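Local coordinates for UPF0434 family protein (Haloferax volcanii, PDB 6F5Z) that probably activates class I methyltransferases as a small Trm112-type partner subunit, here bound to the putative methyltransferase Hvo_0019, at residues C[11-16]-C[40-45]. Residues are numbered along the deposited sequence; the frame is centred on the assembly and turned at random.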
ATOM      1  N   ASP C  11      13.996  18.862 -20.313  1.00 15.73           N
ATOM      2  CA  ASP C  11      13.454  18.701 -21.633  1.00 15.41           C
ATOM      3  C   ASP C  11      12.831  17.303 -21.754  1.00 16.35           C
ATOM      4  O   ASP C  11      13.498  16.332 -21.476  1.00 17.86           O
ATOM      5  CB  ASP C  11      14.590  18.850 -22.653  1.00 16.87           C
ATOM      6  CG  ASP C  11      14.148  19.029 -24.085  1.00 20.59           C
ATOM      7  OD1 ASP C  11      13.144  18.387 -24.498  1.00 19.48           O
ATOM      8  OD2 ASP C  11      14.846  19.754 -24.830  1.00 18.24           O
ATOM      9  N   PRO C  12      11.550  17.175 -22.102  1.00 16.71           N
ATOM     10  CA  PRO C  12      10.952  15.822 -22.193  1.00 17.15           C
ATOM     11  C   PRO C  12      11.594  14.946 -23.245  1.00 22.24           C
ATOM     12  O   PRO C  12      11.538  13.727 -23.105  1.00 22.24           O
ATOM     13  CB  PRO C  12       9.492  16.103 -22.552  1.00 19.45           C
ATOM     14  CG  PRO C  12       9.493  17.481 -23.199  1.00 23.52           C
ATOM     15  CD  PRO C  12      10.573  18.233 -22.446  1.00 18.33           C
ATOM     16  N   LEU C  13      12.260  15.550 -24.265  1.00 18.11           N
ATOM     17  CA  LEU C  13      12.818  14.706 -25.333  1.00 18.79           C
ATOM     18  C   LEU C  13      14.010  13.894 -24.895  1.00 22.04           C
ATOM     19  O   LEU C  13      14.088  12.719 -25.224  1.00 23.52           O
ATOM     20  CB  LEU C  13      13.231  15.562 -26.521  1.00 19.37           C
ATOM     21  CG  LEU C  13      12.104  16.201 -27.316  1.00 24.05           C
ATOM     22  CD1 LEU C  13      12.656  17.204 -28.290  1.00 25.06           C
ATOM     23  CD2 LEU C  13      11.307  15.146 -28.091  1.00 26.97           C
ATOM     24  N   ASP C  14      14.952  14.513 -24.182  1.00 18.71           N
ATOM     25  CA  ASP C  14      16.201  13.842 -23.815  1.00 17.72           C
ATOM     26  C   ASP C  14      16.626  14.051 -22.359  1.00 21.99           C
ATOM     27  O   ASP C  14      17.722  13.620 -21.937  1.00 22.19           O
ATOM     28  CB  ASP C  14      17.327  14.298 -24.778  1.00 19.42           C
ATOM     29  CG  ASP C  14      17.688  15.757 -24.585  1.00 24.39           C
ATOM     30  OD1 ASP C  14      16.938  16.472 -23.884  1.00 22.04           O
ATOM     31  OD2 ASP C  14      18.752  16.180 -25.094  1.00 26.00           O
ATOM     32  N   LYS C  15      15.745  14.680 -21.572  1.00 18.58           N
ATOM     33  CA  LYS C  15      15.965  14.891 -20.140  1.00 18.38           C
ATOM     34  C   LYS C  15      17.112  15.830 -19.821  1.00 22.81           C
ATOM     35  O   LYS C  15      17.605  15.850 -18.693  1.00 23.62           O
ATOM     36  CB  LYS C  15      16.106  13.547 -19.344  1.00 21.75           C
ATOM     37  CG  LYS C  15      15.128  12.440 -19.759  1.00 22.38           C
ATOM     38  CD  LYS C  15      13.666  12.871 -19.827  1.00 19.52           C
ATOM     39  CE  LYS C  15      12.839  11.708 -20.280  1.00 23.12           C
ATOM     40  NZ  LYS C  15      11.489  12.131 -20.624  1.00 21.35           N
ATOM     41  N   SER C  16      17.474  16.681 -20.788  1.00 19.01           N
ATOM     42  CA  SER C  16      18.529  17.651 -20.583  1.00 18.37           C
ATOM     43  C   SER C  16      17.989  18.917 -19.915  1.00 19.30           C
ATOM     44  O   SER C  16      16.778  19.126 -19.785  1.00 19.47           O
ATOM     45  CB  SER C  16      19.202  17.974 -21.917  1.00 20.02           C
ATOM     46  OG  SER C  16      18.224  18.392 -22.847  1.00 23.66           O
ATOM     47  N   THR C  40      18.516  20.250 -27.363  1.00 17.15           N
ATOM     48  CA  THR C  40      17.646  20.102 -28.534  1.00 17.22           C
ATOM     49  C   THR C  40      17.290  21.423 -29.221  1.00 18.49           C
ATOM     50  O   THR C  40      16.814  21.399 -30.359  1.00 19.06           O
ATOM     51  CB  THR C  40      16.294  19.455 -28.112  1.00 19.54           C
ATOM     52  OG1 THR C  40      15.608  20.375 -27.248  1.00 19.16           O
ATOM     53  CG2 THR C  40      16.484  18.115 -27.424  1.00 19.64           C
ATOM     54  N   GLY C  41      17.366  22.518 -28.471  1.00 17.82           N
ATOM     55  CA  GLY C  41      16.969  23.863 -28.890  1.00 17.67           C
ATOM     56  C   GLY C  41      15.454  24.020 -28.934  1.00 19.09           C
ATOM     57  O   GLY C  41      14.948  25.062 -29.371  1.00 19.63           O
ATOM     58  N   GLU C  42      14.695  22.993 -28.468  1.00 16.52           N
ATOM     59  CA  GLU C  42      13.228  23.084 -28.514  1.00 16.47           C
ATOM     60  C   GLU C  42      12.736  24.152 -27.510  1.00 18.60           C
ATOM     61  O   GLU C  42      13.310  24.332 -26.439  1.00 19.77           O
ATOM     62  CB  GLU C  42      12.572  21.713 -28.242  1.00 18.84           C
ATOM     63  CG  GLU C  42      12.852  20.692 -29.342  1.00 24.84           C
ATOM     64  CD  GLU C  42      12.340  20.949 -30.752  1.00 32.65           C
ATOM     65  OE1 GLU C  42      11.462  21.823 -30.943  1.00 30.83           O
ATOM     66  OE2 GLU C  42      12.801  20.227 -31.669  1.00 32.70           O
ATOM     67  N   VAL C  43      11.714  24.904 -27.913  1.00 17.82           N
ATOM     68  CA  VAL C  43      11.154  25.994 -27.122  1.00 17.84           C
ATOM     69  C   VAL C  43       9.816  25.537 -26.551  1.00 18.21           C
ATOM     70  O   VAL C  43       8.906  25.232 -27.319  1.00 19.87           O
ATOM     71  CB  VAL C  43      11.009  27.294 -27.959  1.00 21.61           C
ATOM     72  CG1 VAL C  43      10.370  28.414 -27.112  1.00 21.64           C
ATOM     73  CG2 VAL C  43      12.372  27.745 -28.514  1.00 22.33           C
ATOM     74  N   TYR C  44       9.703  25.520 -25.221  1.00 16.19           N
ATOM     75  CA  TYR C  44       8.494  25.109 -24.486  1.00 16.18           C
ATOM     76  C   TYR C  44       7.914  26.380 -23.874  1.00 16.65           C
ATOM     77  O   TYR C  44       8.504  26.942 -22.938  1.00 17.98           O
ATOM     78  CB  TYR C  44       8.866  24.064 -23.436  1.00 16.44           C
ATOM     79  CG  TYR C  44       9.479  22.842 -24.092  1.00 15.40           C
ATOM     80  CD1 TYR C  44       8.680  21.906 -24.747  1.00 17.67           C
ATOM     81  CD2 TYR C  44      10.852  22.605 -24.037  1.00 16.48           C
ATOM     82  CE1 TYR C  44       9.231  20.786 -25.359  1.00 16.44           C
ATOM     83  CE2 TYR C  44      11.412  21.465 -24.621  1.00 16.89           C
ATOM     84  CZ  TYR C  44      10.593  20.560 -25.285  1.00 17.76           C
ATOM     85  OH  TYR C  44      11.084  19.418 -25.900  1.00 18.65           O
ATOM     86  N   PRO C  45       6.792  26.893 -24.407  1.00 15.34           N
ATOM     87  CA  PRO C  45       6.296  28.186 -23.910  1.00 15.29           C
ATOM     88  C   PRO C  45       5.652  28.100 -22.551  1.00 18.01           C
ATOM     89  O   PRO C  45       5.039  27.086 -22.227  1.00 16.92           O
ATOM     90  CB  PRO C  45       5.279  28.599 -24.970  1.00 17.28           C
ATOM     91  CG  PRO C  45       4.716  27.271 -25.465  1.00 19.55           C
ATOM     92  CD  PRO C  45       5.923  26.330 -25.458  1.00 15.69           C
TER
HETATM   93  O   HOH W   1      17.512  20.142 -24.626  1.00 20.08           O
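Asp-11 bridges Thr-40 and Tyr-44, giving a different carboxylate oxygen to each. OD1 accepts from the Tyr-44 hydroxyl OH at 2.7 Å; the donor stands above the carboxylate plane, which is turned 84° against the phenol ring. From the opposite face of that plane the backbone N of Leu-13 reaches the same OD1 at 3.0 Å, an Asx turn, and this pair of donors should fix the rotation of the carboxylate. OD2 offers its syn lone pair to Thr-40 OG1, 2.6 Å away. With chi1 at 66°, OG1 lies between the backbone N and carbonyl carbon of Thr-40, where it also accepts from Glu-42 N (3.0 Å) in an ST turn. One water links Asp-11 OD2, Ser-16 OG and Thr-40 N. Apolar contacts accompany these bonds: Pro-12 CD sits 4.2 Å from the Tyr-44 ring centroid, an off-centre CH-pi contact, while Leu-13 CD1 touches Glu-42 CG at 3.6 Å. Beyond the contact, Lys-15 forms salt bridges with Asp-96 and Glu-125 of the methyltransferase chain. The two hydroxyl bonds to Asp-11 thus join the loop before strand 18-22 to strand 43-47 and the turn leading into it, within the zinc-ribbon-like beta-sheet fold of Trm112 proteins.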